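Putidaredoxin reductase (Pseudomonas putida, PDB 1Q1R) probably passes electrons from NADH through its bound FAD to putidaredoxin, the iron-sulfur protein that supplies the cytochrome P450cam monooxygenase. Local coordinates at residues R33-A38 against G79-T84; L106-G111 against P277-V282; G16-F21 against Y63-D68. All coordinates share one frame; numbering follows the deposited sequence.

Contact 1: R33-A38 against G79-T84. With FAD (flavin-adenine dinucleotide), chain C.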
loop_
_atom_site.group_PDB
_atom_site.type_symbol
_atom_site.label_atom_id
_atom_site.label_comp_id
_atom_site.label_asym_id
_atom_site.label_seq_id
_atom_site.Cartn_x
_atom_site.Cartn_y
_atom_site.Cartn_z
ATOM N N ARG A 33 11.011 9.059 20.104
ATOM C CA ARG A 33 11.985 8.064 19.684
ATOM C C ARG A 33 11.450 7.179 18.572
ATOM O O ARG A 33 10.442 6.499 18.743
ATOM C CB ARG A 33 12.406 7.180 20.863
ATOM C CG ARG A 33 13.816 7.451 21.360
ATOM C CD ARG A 33 14.432 6.199 21.972
ATOM N NE ARG A 33 15.876 6.334 22.164
ATOM C CZ ARG A 33 16.440 7.085 23.104
ATOM N NH1 ARG A 33 15.683 7.774 23.950
ATOM N NH2 ARG A 33 17.763 7.151 23.197
ATOM N N LEU A 34 12.131 7.203 17.430
ATOM C CA LEU A 34 11.763 6.375 16.291
ATOM C C LEU A 34 12.698 5.184 16.330
ATOM O O LEU A 34 13.912 5.354 16.351
ATOM C CB LEU A 34 11.970 7.127 14.977
ATOM C CG LEU A 34 10.804 7.896 14.359
ATOM C CD1 LEU A 34 11.307 8.646 13.144
ATOM C CD2 LEU A 34 9.682 6.933 13.965
ATOM N N VAL A 35 12.138 3.982 16.352
ATOM C CA VAL A 35 12.955 2.779 16.389
ATOM C C VAL A 35 12.521 1.838 15.277
ATOM O O VAL A 35 11.355 1.465 15.194
ATOM C CB VAL A 35 12.812 2.059 17.746
ATOM C CG1 VAL A 35 13.757 0.864 17.802
ATOM C CG2 VAL A 35 13.106 3.032 18.882
ATOM N N GLY A 36 13.462 1.459 14.417
ATOM C CA GLY A 36 13.129 0.561 13.328
ATOM C C GLY A 36 14.228 -0.438 13.034
ATOM O O GLY A 36 15.407 -0.160 13.264
ATOM N N ASP A 37 13.855 -1.607 12.529
ATOM C CA ASP A 37 14.857 -2.612 12.219
ATOM C C ASP A 37 15.581 -2.287 10.919
ATOM O O ASP A 37 16.648 -2.831 10.648
ATOM C CB ASP A 37 14.236 -4.014 12.160
ATOM C CG ASP A 37 13.076 -4.120 11.182
ATOM O OD1 ASP A 37 12.581 -5.254 10.991
ATOM O OD2 ASP A 37 12.652 -3.094 10.612
ATOM N N ALA A 38 15.004 -1.391 10.121
ATOM C CA ALA A 38 15.629 -0.995 8.864
ATOM C C ALA A 38 16.843 -0.131 9.195
ATOM O O ALA A 38 16.823 0.634 10.155
ATOM C CB ALA A 38 14.637 -0.207 8.000
ATOM N N GLY A 79 17.915 3.353 14.092
ATOM C CA GLY A 79 17.781 2.343 13.055
ATOM C C GLY A 79 18.515 1.048 13.338
ATOM O O GLY A 79 19.224 0.931 14.336
ATOM N N GLY A 80 18.337 0.071 12.451
ATOM C CA GLY A 80 18.981 -1.221 12.605
ATOM C C GLY A 80 18.697 -1.863 13.949
ATOM O O GLY A 80 19.476 -2.681 14.431
ATOM N N THR A 81 17.567 -1.505 14.548
ATOM C CA THR A 81 17.207 -2.034 15.854
ATOM C C THR A 81 15.821 -2.655 15.867
ATOM O O THR A 81 14.828 -1.996 15.559
ATOM C CB THR A 81 17.263 -0.931 16.913
ATOM O OG1 THR A 81 18.548 -0.307 16.862
ATOM C CG2 THR A 81 17.046 -1.507 18.304
ATOM N N GLN A 82 15.765 -3.930 16.232
ATOM C CA GLN A 82 14.509 -4.656 16.286
ATOM C C GLN A 82 13.906 -4.666 17.687
ATOM O O GLN A 82 14.588 -4.976 18.662
ATOM C CB GLN A 82 14.721 -6.098 15.830
ATOM C CG GLN A 82 13.475 -6.961 15.939
ATOM C CD GLN A 82 13.778 -8.445 15.856
ATOM O OE1 GLN A 82 12.875 -9.280 15.938
ATOM N NE2 GLN A 82 15.056 -8.784 15.698
ATOM N N VAL A 83 12.627 -4.315 17.779
ATOM C CA VAL A 83 11.921 -4.334 19.054
ATOM C C VAL A 83 11.361 -5.751 19.139
ATOM O O VAL A 83 10.589 -6.172 18.273
ATOM C CB VAL A 83 10.765 -3.307 19.080
ATOM C CG1 VAL A 83 9.969 -3.454 20.369
ATOM C CG2 VAL A 83 11.321 -1.892 18.967
ATOM N N THR A 84 11.763 -6.491 20.171
ATOM C CA THR A 84 11.326 -7.874 20.326
ATOM C C THR A 84 10.129 -8.091 21.246
ATOM O O THR A 84 9.474 -9.126 21.172
ATOM C CB THR A 84 12.484 -8.761 20.827
ATOM O OG1 THR A 84 13.049 -8.184 22.012
ATOM C CG2 THR A 84 13.565 -8.879 19.762
HETATM P PA FAD C . 6.159 -0.036 6.370
HETATM O O1A FAD C . 6.236 -1.508 6.209
HETATM O O2A FAD C . 6.556 0.822 5.230
HETATM O O5B FAD C . 7.021 0.406 7.645
HETATM C C5B FAD C . 7.076 -0.389 8.835
HETATM C C4B FAD C . 8.534 -0.453 9.323
HETATM O O4B FAD C . 8.574 -0.917 10.719
HETATM C C3B FAD C . 9.340 -1.482 8.515
HETATM O O3B FAD C . 10.674 -0.991 8.326
HETATM C C2B FAD C . 9.374 -2.682 9.427
HETATM O O2B FAD C . 10.535 -3.476 9.163
HETATM C C1B FAD C . 9.500 -2.023 10.785
HETATM N N9A FAD C . 9.228 -2.931 11.933
HETATM C C8A FAD C . 8.240 -3.838 12.030
HETATM N N7A FAD C . 8.344 -4.472 13.205
HETATM C C5A FAD C . 9.392 -3.966 13.850
HETATM C C6A FAD C . 9.984 -4.227 15.088
HETATM N N6A FAD C . 9.488 -5.172 15.884
HETATM N N1A FAD C . 11.075 -3.515 15.466
HETATM C C2A FAD C . 11.591 -2.569 14.670
HETATM N N3A FAD C . 11.039 -2.306 13.476
HETATM C C4A FAD C . 9.948 -2.987 13.049
HETATM N N1 FAD C . 0.720 3.252 -1.716
HETATM C C2 FAD C . 0.010 4.216 -2.442
HETATM O O2 FAD C . -0.892 4.853 -1.899
HETATM N N3 FAD C . 0.345 4.456 -3.786
HETATM C C4 FAD C . 1.397 3.731 -4.396
HETATM O O4 FAD C . 1.708 3.983 -5.558
HETATM C C4X FAD C . 2.106 2.763 -3.666
HETATM N N5 FAD C . 3.155 2.096 -4.227
HETATM C C5X FAD C . 3.911 1.202 -3.525
HETATM C C6 FAD C . 5.005 0.556 -4.137
HETATM C C7 FAD C . 5.803 -0.350 -3.402
HETATM C C7M FAD C . 6.971 -1.068 -4.105
HETATM C C8 FAD C . 5.506 -0.606 -2.039
HETATM C C8M FAD C . 6.365 -1.564 -1.200
HETATM C C9 FAD C . 4.414 0.038 -1.430
HETATM C C9A FAD C . 3.614 0.939 -2.167
HETATM N N10 FAD C . 2.516 1.610 -1.564
HETATM C C10 FAD C . 1.764 2.532 -2.322
HETATM C "C1'" FAD C . 2.148 1.337 -0.141
HETATM C "C2'" FAD C . 2.643 2.462 0.771
HETATM O "O2'" FAD C . 4.018 2.732 0.477
HETATM C "C3'" FAD C . 2.487 2.080 2.255
HETATM O "O3'" FAD C . 1.123 1.714 2.502
HETATM C "C4'" FAD C . 2.879 3.253 3.162
HETATM O "O4'" FAD C . 4.237 3.622 2.907
HETATM C "C5'" FAD C . 2.732 2.910 4.654
HETATM O "O5'" FAD C . 3.727 1.973 5.100
HETATM P P FAD C . 3.913 1.736 6.688
HETATM O O1P FAD C . 4.811 2.788 7.209
HETATM O O2P FAD C . 2.565 1.615 7.287
HETATM O O3P FAD C . 4.622 0.279 6.787
#
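Val35 turns CG1 anti to its backbone N (chi1 -176°), which lays this methyl against Val83 CG2 at 3.9 Å and against the backbone oxygen and CB of Thr81; the valines meet roughly crosswise. Asp37 has CG between its backbone N and carbonyl carbon (chi1 56°), and the carboxylate is thereby carried to the FAD, where OD2 accepts a hydrogen bond from ribose O2B at 2.6 Å. An acidic residue just past the second strand of a dinucleotide-binding fold, gripping the adenosine ribose, is a classical feature of FAD-binding Rossmann domains. Backbone bonds join the two turns. Thr81 N donates to Gly36 O at 2.9 Å, while Gly80 N reaches Ala38 O at 2.8 Å. The CA of Gly80 also makes a CA-H...O contact with Asp37 O. Beyond the turn Val83 makes both of its hydrogen bonds to the adenine through its backbone: its N donates to N1A of FAD at 2.9 Å and its O accepts from N6A at 2.8 Å, a pair that matches the donor and acceptor of an adenine edge. Gly36 CA lies near N3A, so both segments line the adenine. Strand 31-35 runs between strands 6-10 and 75-78 of the parallel sheet, and Leu95 of strand 92-95 packs on Val35, Thr81 and Val83.

Contact 2: L106-G111 against P277-V282. With FAD (flavin-adenine dinucleotide), chain C.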
loop_
_atom_site.group_PDB
_atom_site.type_symbol
_atom_site.label_atom_id
_atom_site.label_comp_id
_atom_site.label_asym_id
_atom_site.label_seq_id
_atom_site.Cartn_x
_atom_site.Cartn_y
_atom_site.Cartn_z
ATOM N N LEU A 106 3.019 4.818 23.358
ATOM C CA LEU A 106 3.647 3.918 22.401
ATOM C C LEU A 106 2.843 3.852 21.099
ATOM O O LEU A 106 1.618 3.707 21.117
ATOM C CB LEU A 106 3.771 2.517 23.009
ATOM C CG LEU A 106 4.450 1.434 22.166
ATOM C CD1 LEU A 106 5.866 1.866 21.813
ATOM C CD2 LEU A 106 4.459 0.119 22.935
ATOM N N VAL A 107 3.542 3.966 19.973
ATOM C CA VAL A 107 2.905 3.910 18.663
ATOM C C VAL A 107 3.507 2.776 17.846
ATOM O O VAL A 107 4.712 2.750 17.597
ATOM C CB VAL A 107 3.096 5.230 17.883
ATOM C CG1 VAL A 107 2.483 5.110 16.485
ATOM C CG2 VAL A 107 2.459 6.384 18.648
ATOM N N LEU A 108 2.664 1.835 17.437
ATOM C CA LEU A 108 3.115 0.710 16.639
ATOM C C LEU A 108 2.851 0.974 15.155
ATOM O O LEU A 108 1.716 0.868 14.679
ATOM C CB LEU A 108 2.407 -0.572 17.090
ATOM C CG LEU A 108 2.608 -0.922 18.577
ATOM C CD1 LEU A 108 1.932 -2.245 18.885
ATOM C CD2 LEU A 108 4.104 -0.998 18.901
ATOM N N ALA A 109 3.914 1.334 14.441
ATOM C CA ALA A 109 3.848 1.622 13.012
ATOM C C ALA A 109 4.709 0.564 12.331
ATOM O O ALA A 109 5.622 0.878 11.568
ATOM C CB ALA A 109 4.408 3.014 12.744
ATOM N N THR A 110 4.380 -0.692 12.611
ATOM C CA THR A 110 5.119 -1.847 12.119
ATOM C C THR A 110 4.898 -2.294 10.682
ATOM O O THR A 110 5.593 -3.190 10.206
ATOM C CB THR A 110 4.863 -3.052 13.039
ATOM O OG1 THR A 110 3.457 -3.329 13.081
ATOM C CG2 THR A 110 5.350 -2.748 14.444
ATOM N N GLY A 111 3.931 -1.691 10.001
ATOM C CA GLY A 111 3.668 -2.049 8.619
ATOM C C GLY A 111 3.413 -3.525 8.377
ATOM O O GLY A 111 2.707 -4.181 9.144
ATOM N N PRO A 277 -4.712 1.332 26.258
ATOM C CA PRO A 277 -4.862 2.789 26.182
ATOM C C PRO A 277 -3.618 3.576 25.775
ATOM O O PRO A 277 -3.707 4.512 24.981
ATOM C CB PRO A 277 -5.325 3.157 27.589
ATOM C CG PRO A 277 -6.140 1.972 27.981
ATOM C CD PRO A 277 -5.275 0.822 27.522
ATOM N N LEU A 278 -2.466 3.205 26.323
ATOM C CA LEU A 278 -1.227 3.913 26.020
ATOM C C LEU A 278 -0.561 3.440 24.725
ATOM O O LEU A 278 0.447 4.005 24.304
ATOM C CB LEU A 278 -0.233 3.775 27.186
ATOM C CG LEU A 278 -0.679 4.094 28.622
ATOM C CD1 LEU A 278 -1.359 5.453 28.683
ATOM C CD2 LEU A 278 -1.624 3.013 29.106
ATOM N N ILE A 279 -1.122 2.412 24.095
ATOM C CA ILE A 279 -0.553 1.884 22.855
ATOM C C ILE A 279 -1.481 2.076 21.657
ATOM O O ILE A 279 -2.634 1.639 21.671
ATOM C CB ILE A 279 -0.245 0.371 22.970
ATOM C CG1 ILE A 279 0.651 0.099 24.183
ATOM C CG2 ILE A 279 0.443 -0.118 21.697
ATOM C CD1 ILE A 279 0.858 -1.382 24.465
ATOM N N MET A 280 -0.968 2.729 20.619
ATOM C CA MET A 280 -1.738 2.962 19.401
ATOM C C MET A 280 -1.090 2.215 18.232
ATOM O O MET A 280 0.057 1.778 18.329
ATOM C CB MET A 280 -1.786 4.463 19.086
ATOM C CG MET A 280 -2.392 5.322 20.184
ATOM S SD MET A 280 -2.423 7.088 19.775
ATOM C CE MET A 280 -0.746 7.493 19.896
ATOM N N ALA A 281 -1.834 2.055 17.139
ATOM C CA ALA A 281 -1.322 1.394 15.937
ATOM C C ALA A 281 -1.626 2.322 14.762
ATOM O O ALA A 281 -2.572 3.107 14.824
ATOM C CB ALA A 281 -1.987 0.044 15.736
ATOM N N VAL A 282 -0.839 2.229 13.691
ATOM C CA VAL A 282 -1.028 3.116 12.544
ATOM C C VAL A 282 -0.415 2.558 11.257
ATOM O O VAL A 282 0.604 1.867 11.298
ATOM C CB VAL A 282 -0.388 4.494 12.847
ATOM C CG1 VAL A 282 1.104 4.325 13.077
ATOM C CG2 VAL A 282 -0.648 5.479 11.722
HETATM P PA FAD C . 6.159 -0.036 6.370
HETATM O O1A FAD C . 6.236 -1.508 6.209
HETATM O O2A FAD C . 6.556 0.822 5.230
HETATM O O5B FAD C . 7.021 0.406 7.645
HETATM C C5B FAD C . 7.076 -0.389 8.835
HETATM C C4B FAD C . 8.534 -0.453 9.323
HETATM O O4B FAD C . 8.574 -0.917 10.719
HETATM C C3B FAD C . 9.340 -1.482 8.515
HETATM O O3B FAD C . 10.674 -0.991 8.326
HETATM C C2B FAD C . 9.374 -2.682 9.427
HETATM O O2B FAD C . 10.535 -3.476 9.163
HETATM C C1B FAD C . 9.500 -2.023 10.785
HETATM N N9A FAD C . 9.228 -2.931 11.933
HETATM C C8A FAD C . 8.240 -3.838 12.030
HETATM N N7A FAD C . 8.344 -4.472 13.205
HETATM C C5A FAD C . 9.392 -3.966 13.850
HETATM C C6A FAD C . 9.984 -4.227 15.088
HETATM N N6A FAD C . 9.488 -5.172 15.884
HETATM N N1A FAD C . 11.075 -3.515 15.466
HETATM C C2A FAD C . 11.591 -2.569 14.670
HETATM N N3A FAD C . 11.039 -2.306 13.476
HETATM C C4A FAD C . 9.948 -2.987 13.049
HETATM N N1 FAD C . 0.720 3.252 -1.716
HETATM C C2 FAD C . 0.010 4.216 -2.442
HETATM O O2 FAD C . -0.892 4.853 -1.899
HETATM N N3 FAD C . 0.345 4.456 -3.786
HETATM C C4 FAD C . 1.397 3.731 -4.396
HETATM O O4 FAD C . 1.708 3.983 -5.558
HETATM C C4X FAD C . 2.106 2.763 -3.666
HETATM N N5 FAD C . 3.155 2.096 -4.227
HETATM C C5X FAD C . 3.911 1.202 -3.525
HETATM C C6 FAD C . 5.005 0.556 -4.137
HETATM C C7 FAD C . 5.803 -0.350 -3.402
HETATM C C7M FAD C . 6.971 -1.068 -4.105
HETATM C C8 FAD C . 5.506 -0.606 -2.039
HETATM C C8M FAD C . 6.365 -1.564 -1.200
HETATM C C9 FAD C . 4.414 0.038 -1.430
HETATM C C9A FAD C . 3.614 0.939 -2.167
HETATM N N10 FAD C . 2.516 1.610 -1.564
HETATM C C10 FAD C . 1.764 2.532 -2.322
HETATM C "C1'" FAD C . 2.148 1.337 -0.141
HETATM C "C2'" FAD C . 2.643 2.462 0.771
HETATM O "O2'" FAD C . 4.018 2.732 0.477
HETATM C "C3'" FAD C . 2.487 2.080 2.255
HETATM O "O3'" FAD C . 1.123 1.714 2.502
HETATM C "C4'" FAD C . 2.879 3.253 3.162
HETATM O "O4'" FAD C . 4.237 3.622 2.907
HETATM C "C5'" FAD C . 2.732 2.910 4.654
HETATM O "O5'" FAD C . 3.727 1.973 5.100
HETATM P P FAD C . 3.913 1.736 6.688
HETATM O O1P FAD C . 4.811 2.788 7.209
HETATM O O2P FAD C . 2.565 1.615 7.287
HETATM O O3P FAD C . 4.622 0.279 6.787
HETATM O O HOH W 1 2.210 0.381 9.876
#
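Leu106 and Ile279 run alongside each other on one face of a parallel strand pair, their ends in the same direction, with Leu106 CD2 4.0 Å from Ile279 CG1. The other branch of the isoleucine, CG2, sits anti to its backbone N and meets Leu108 CD1 at 3.8 Å. Ile279 thus fills the space beside both leucines with separate branches, and an alanine here would probably leave a gap against Leu106 CD2 and Leu108 CD1 and let the two leucines shift. On the opposite face Val107 divides its methyls: CG2 meets Met280 CE at 3.6 Å, brought round by the bend at the end of the methionine (chi3 -72°), while CG1 touches Val282 CG1. Val282 CG1 also rests on Ala109 CB at 3.6 Å. The backbone ladder fixes this pairing. Leu106 N bonds to Leu278 O, Met280 N returns to Leu106 O, Leu108 N reaches Met280 O at 2.8 Å, and Val282 N closes on Leu108 O by a longer bond of 3.1 Å. Past the strand ends a water accepts from Gly111 N and donates to Val282 O and to FAD O2P, joining both segments to the pyrophosphate. Strand 105-108 is flanked by strand 6-10 on its other side, whose Val8 and Val10 pack on Leu106, and helix 302-316 covers Met280 and Val282 through Ile312.

Contact 3: G16-F21 against Y63-D68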
loop_
_atom_site.group_PDB
_atom_site.type_symbol
_atom_site.label_atom_id
_atom_site.label_comp_id
_atom_site.label_asym_id
_atom_site.label_seq_id
_atom_site.Cartn_x
_atom_site.Cartn_y
_atom_site.Cartn_z
ATOM N N GLY A 16 5.230 5.625 10.679
ATOM C CA GLY A 16 5.959 6.023 11.871
ATOM C C GLY A 16 6.580 7.402 11.789
ATOM O O GLY A 16 6.441 8.209 12.710
ATOM N N VAL A 17 7.270 7.677 10.686
ATOM C CA VAL A 17 7.927 8.964 10.484
ATOM C C VAL A 17 6.930 10.126 10.467
ATOM O O VAL A 17 7.209 11.194 11.018
ATOM C CB VAL A 17 8.748 8.960 9.162
ATOM C CG1 VAL A 17 9.233 10.360 8.832
ATOM C CG2 VAL A 17 9.943 8.010 9.300
ATOM N N GLU A 18 5.776 9.917 9.834
ATOM C CA GLU A 18 4.749 10.957 9.758
ATOM C C GLU A 18 4.186 11.242 11.160
ATOM O O GLU A 18 3.837 12.375 11.484
ATOM C CB GLU A 18 3.631 10.514 8.813
ATOM C CG GLU A 18 2.588 11.580 8.506
ATOM C CD GLU A 18 3.196 12.862 7.962
ATOM O OE1 GLU A 18 4.106 12.787 7.105
ATOM O OE2 GLU A 18 2.752 13.949 8.391
ATOM N N VAL A 19 4.099 10.210 11.992
ATOM C CA VAL A 19 3.610 10.395 13.355
ATOM C C VAL A 19 4.638 11.249 14.096
ATOM O O VAL A 19 4.296 12.239 14.748
ATOM C CB VAL A 19 3.445 9.040 14.087
ATOM C CG1 VAL A 19 3.284 9.266 15.590
ATOM C CG2 VAL A 19 2.234 8.301 13.543
ATOM N N ALA A 20 5.905 10.869 13.966
ATOM C CA ALA A 20 6.997 11.581 14.619
ATOM C C ALA A 20 7.016 13.075 14.287
ATOM O O ALA A 20 6.960 13.918 15.189
ATOM C CB ALA A 20 8.335 10.941 14.238
ATOM N N PHE A 21 7.099 13.406 13.002
ATOM C CA PHE A 21 7.130 14.805 12.596
ATOM C C PHE A 21 5.797 15.512 12.800
ATOM O O PHE A 21 5.766 16.712 13.069
ATOM C CB PHE A 21 7.585 14.940 11.139
ATOM C CG PHE A 21 9.058 14.710 10.947
ATOM C CD1 PHE A 21 9.559 13.427 10.764
ATOM C CD2 PHE A 21 9.951 15.774 11.008
ATOM C CE1 PHE A 21 10.926 13.208 10.646
ATOM C CE2 PHE A 21 11.320 15.565 10.892
ATOM C CZ PHE A 21 11.810 14.279 10.712
ATOM N N TYR A 63 14.321 10.097 0.234
ATOM C CA TYR A 63 14.195 10.420 1.657
ATOM C C TYR A 63 12.839 11.028 2.013
ATOM O O TYR A 63 12.362 11.944 1.336
ATOM C CB TYR A 63 15.294 11.403 2.087
ATOM C CG TYR A 63 16.720 10.921 1.899
ATOM C CD1 TYR A 63 17.780 11.832 1.880
ATOM C CD2 TYR A 63 17.018 9.563 1.750
ATOM C CE1 TYR A 63 19.103 11.408 1.717
ATOM C CE2 TYR A 63 18.342 9.126 1.585
ATOM C CZ TYR A 63 19.376 10.055 1.570
ATOM O OH TYR A 63 20.683 9.635 1.402
ATOM N N LEU A 64 12.221 10.516 3.076
ATOM C CA LEU A 64 10.943 11.045 3.537
ATOM C C LEU A 64 11.219 12.451 4.065
ATOM O O LEU A 64 10.446 13.382 3.831
ATOM C CB LEU A 64 10.369 10.170 4.659
ATOM C CG LEU A 64 9.924 8.751 4.287
ATOM C CD1 LEU A 64 9.290 8.083 5.505
ATOM C CD2 LEU A 64 8.925 8.805 3.134
ATOM N N ARG A 65 12.334 12.577 4.782
ATOM C CA ARG A 65 12.794 13.847 5.350
ATOM C C ARG A 65 14.318 13.826 5.276
ATOM O O ARG A 65 14.921 12.761 5.393
ATOM C CB ARG A 65 12.393 13.963 6.819
ATOM C CG ARG A 65 10.923 13.783 7.090
ATOM C CD ARG A 65 10.131 15.034 6.787
ATOM N NE ARG A 65 8.714 14.795 7.040
ATOM C CZ ARG A 65 7.865 15.712 7.488
ATOM N NH1 ARG A 65 8.290 16.949 7.736
ATOM N NH2 ARG A 65 6.595 15.386 7.697
ATOM N N THR A 66 14.943 14.984 5.087
ATOM C CA THR A 66 16.401 15.030 5.029
ATOM C C THR A 66 16.935 14.569 6.382
ATOM O O THR A 66 16.254 14.698 7.398
ATOM C CB THR A 66 16.927 16.457 4.761
ATOM O OG1 THR A 66 16.481 17.332 5.804
ATOM C CG2 THR A 66 16.427 16.970 3.422
ATOM N N PRO A 67 18.159 14.018 6.410
ATOM C CA PRO A 67 18.760 13.543 7.661
ATOM C C PRO A 67 18.854 14.609 8.751
ATOM O O PRO A 67 18.701 14.302 9.934
ATOM C CB PRO A 67 20.132 13.048 7.214
ATOM C CG PRO A 67 19.860 12.545 5.830
ATOM C CD PRO A 67 19.000 13.651 5.256
ATOM N N ASP A 68 19.107 15.854 8.359
ATOM C CA ASP A 68 19.215 16.939 9.331
ATOM C C ASP A 68 17.880 17.226 10.008
ATOM O O ASP A 68 17.841 17.641 11.166
ATOM C CB ASP A 68 19.723 18.224 8.666
ATOM C CG ASP A 68 21.157 18.107 8.176
ATOM O OD1 ASP A 68 22.005 17.577 8.926
ATOM O OD2 ASP A 68 21.439 18.560 7.045
HETATM O O HOH W 2 6.557 12.151 6.387
#
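Val17 faces Leu64 from the first turns of the helix, its CB 3.8 Å from Leu64 CD1, and this one leucine methyl also touches both valine methyls as the two side chains cross at a slant. Glu18, next along, is bent at chi2 (55°), which swings its carboxylate back toward Arg65. OE1 comes to the edge of the guanidinium, near its plane, but stays 3.6 Å from NH2, a long salt bridge. A water donates to Glu18 OE1 at 2.6 Å and weakly accepts from Arg65 NE, linking the charges a second way. One turn after Val17, Phe21 carries the broadest meeting. Arg65 folds over one face of its ring: CG lies over the face, 3.8 Å from the ring centroid in a CH-pi contact, and the guanidinium lies almost flat on the ring, the planes 12° apart. Arg65 CZ is 4.4 Å from the centroid and off-centre, toward CB and CG, making a displaced cation-pi stack. Ring and carboxylate together probably limit rotation of the guanidinium. Tyr70 of helix 67-72 meets the Phe21 ring edge-to-face, and Arg310 offers Glu18 OE2 a weak, long ion pair. Helix 14-25 begins within a Gly11, Gly13, Gly16 sequence consistent with the GxGxxG motif, so the arrangement packs the loop at 63-66 onto the dinucleotide-binding helix of a Rossmann-type FAD domain, as in the glutathione reductase fold.

Overall arrangement
Contacts 1 and 2 both reach the same parallel sheet and both touch FAD, yet their chemistry differs with depth. Contact 2 is buried: a regular strand ladder with aliphatic faces that meets the cofactor directly at its loop end and through a water. Contact 1, partly buried, joins irregular turns by backbone bonds, while Asp37 and the backbone of Val83 bond the adenosine half. Contact 3, also partly buried, lies on a helix and adds charge and aromatic stacking outside the sheet. Its helix bridges the others: Leu34 of contact 1 packs on Gly16, Val17 and Ala20, whereas Ala109, Val107 and Val282 of contact 2 meet Gly16 and Val19. Contacts 1 and 2 do not touch directly.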